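Local coordinates for RNA-binding protein HI_1333 (Haemophilus influenzae, PDB 1JO0) that probably binds RNA, as a small single-domain member of the CRS1/YhbY (CRM) family, at residues Ile47-Ala52 with Leu82-Pro87. Numbering follows the deposited sequence.
Sequences IKVKVA and LVLYRP
Val49 and Leu84 meet diagonally on one face of an antiparallel strand pair, CG2 of Val49 lying 3.9 Å from CD1 of Leu84. The valine branch that reaches across is the one anti to its carbonyl carbon, whereas CG1 stands anti to the backbone N (chi1 177°). Ile47 slants against the base of Leu84, its CG1 4.0 Å from Leu84 CB. At the other end of this face CG2 of Val51 sits 3.7 Å from CG of Leu82, a contact left less certain by the alternate conformers of both residues. Ile62, Ile63 and Ile66 of helix 56-70 cover Val51, Leu82 and Leu84, while Ile37, Ala40 and Leu41 of helix 31-44 cover Ile47. The reverse face carries Lys48 and Val83 side by side, with Lys48 CG 4.0 Å from Val83 CG2; the extended lysine then leads away, and its NZ hydrogen-bonds the carbonyl O of Leu18. Two hydrogen-bonded pairs fix the register: Ile47 and Leu84 exchange both N-H...O bonds, as do Val49 and Leu82, the straightest being Leu82 N to Val49 O (2.9 Å, 178° at the hydrogen). Between them, Lys48 and Val83 form the non-hydrogen-bonded pair. These strands are the central two of the four-stranded mixed sheet of the CRM domain. Branched aliphatic groups on the helix-covered face imply a sheet centre joined to its helices by apolar packing, while the lysine's ammonium group is probably stabilised by Leu18's carbonyl.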
# COMPACT_ATOMS: atom_id res chain seq x y z
N ILE A 47 4.50 -2.00 -1.05
CA ILE A 47 3.55 -3.01 -1.53
C ILE A 47 2.53 -2.39 -2.49
O ILE A 47 2.20 -1.19 -2.40
CB ILE A 47 2.82 -3.73 -0.37
CG1 ILE A 47 1.84 -2.82 0.37
CG2 ILE A 47 3.84 -4.39 0.56
CD1 ILE A 47 0.97 -3.60 1.34
N LYS A 48 2.00 -3.27 -3.31
CA LYS A 48 0.83 -2.99 -4.15
C LYS A 48 -0.34 -3.87 -3.71
O LYS A 48 -0.20 -5.06 -3.57
CB LYS A 48 1.14 -3.31 -5.58
CG LYS A 48 1.78 -2.23 -6.38
CD LYS A 48 1.82 -2.68 -7.87
CE LYS A 48 2.46 -1.61 -8.64
NZ LYS A 48 2.79 -2.09 -9.98
N VAL A 49 -1.49 -3.22 -3.52
CA VAL A 49 -2.72 -3.88 -3.10
C VAL A 49 -3.72 -3.64 -4.23
O VAL A 49 -3.95 -2.50 -4.66
CB VAL A 49 -3.28 -3.30 -1.78
CG1 VAL A 49 -4.60 -3.95 -1.40
CG2 VAL A 49 -2.25 -3.44 -0.67
N LYS A 50 -4.28 -4.71 -4.76
CA LYS A 50 -5.25 -4.63 -5.83
C LYS A 50 -6.65 -4.50 -5.24
O LYS A 50 -7.03 -5.29 -4.38
CB LYS A 50 -5.18 -5.83 -6.78
CG LYS A 50 -5.95 -5.66 -8.08
CD LYS A 50 -5.61 -6.80 -9.05
CE LYS A 50 -6.58 -6.88 -10.21
NZ LYS A 50 -6.00 -6.47 -11.51
N VAL A 51 -7.39 -3.49 -5.71
CA VAL A 51 -8.72 -3.19 -5.26
C VAL A 51 -9.65 -3.08 -6.47
O VAL A 51 -10.16 -2.04 -6.85
CB VAL A 51 -8.78 -1.92 -4.39
CG1 VAL A 51 -10.13 -1.80 -3.71
CG2 VAL A 51 -7.64 -1.94 -3.38
N ALA A 52 -9.81 -4.19 -7.20
CA ALA A 52 -10.61 -4.11 -8.41
C ALA A 52 -12.10 -4.05 -8.09
O ALA A 52 -12.65 -4.45 -7.07
CB ALA A 52 -10.33 -5.31 -9.31
N LEU A 82 -3.48 0.25 -5.28
CA LEU A 82 -2.99 1.09 -4.20
C LEU A 82 -1.53 0.75 -3.89
O LEU A 82 -1.25 -0.39 -3.55
CB LEU A 82 -3.75 0.84 -2.91
CG LEU A 82 -5.28 0.90 -2.91
CD1 LEU A 82 -5.78 0.68 -1.49
CD2 LEU A 82 -5.74 2.19 -3.52
N VAL A 83 -0.65 1.72 -3.96
CA VAL A 83 0.75 1.52 -3.61
C VAL A 83 0.97 2.14 -2.23
O VAL A 83 0.63 3.32 -2.02
CB VAL A 83 1.67 2.17 -4.64
CG1 VAL A 83 3.12 1.86 -4.26
CG2 VAL A 83 1.37 1.71 -6.09
N LEU A 84 1.50 1.36 -1.31
CA LEU A 84 1.64 1.74 0.09
C LEU A 84 3.07 1.50 0.57
O LEU A 84 3.73 0.58 0.05
CB LEU A 84 0.69 0.96 0.97
CG LEU A 84 -0.79 1.06 0.68
CD1 LEU A 84 -1.55 -0.10 1.31
CD2 LEU A 84 -1.30 2.37 1.21
N TYR A 85 3.51 2.24 1.56
CA TYR A 85 4.84 2.06 2.11
C TYR A 85 4.86 2.25 3.61
O TYR A 85 4.30 3.22 4.11
CB TYR A 85 5.85 3.02 1.47
CG TYR A 85 7.21 3.02 2.10
CD1 TYR A 85 8.18 2.06 1.76
CD2 TYR A 85 7.60 3.97 3.04
CE1 TYR A 85 9.43 2.08 2.35
CE2 TYR A 85 8.84 3.99 3.62
CZ TYR A 85 9.77 3.05 3.27
OH TYR A 85 11.01 3.07 3.84
N ARG A 86 5.54 1.34 4.32
CA ARG A 86 5.81 1.58 5.73
C ARG A 86 7.24 1.11 6.05
O ARG A 86 7.55 -0.02 5.64
CB ARG A 86 4.84 0.83 6.61
CG ARG A 86 4.89 1.21 8.08
CD ARG A 86 3.84 0.48 8.87
NE ARG A 86 4.08 -0.94 9.00
CZ ARG A 86 3.19 -1.85 9.36
NH1 ARG A 86 1.92 -1.52 9.62
NH2 ARG A 86 3.59 -3.12 9.45
N PRO A 87 8.05 1.91 6.71
CA PRO A 87 9.43 1.48 6.96
C PRO A 87 9.48 0.37 7.99
O PRO A 87 8.67 0.30 8.89
CB PRO A 87 10.09 2.77 7.46
CG PRO A 87 8.97 3.53 8.11
CD PRO A 87 7.77 3.24 7.25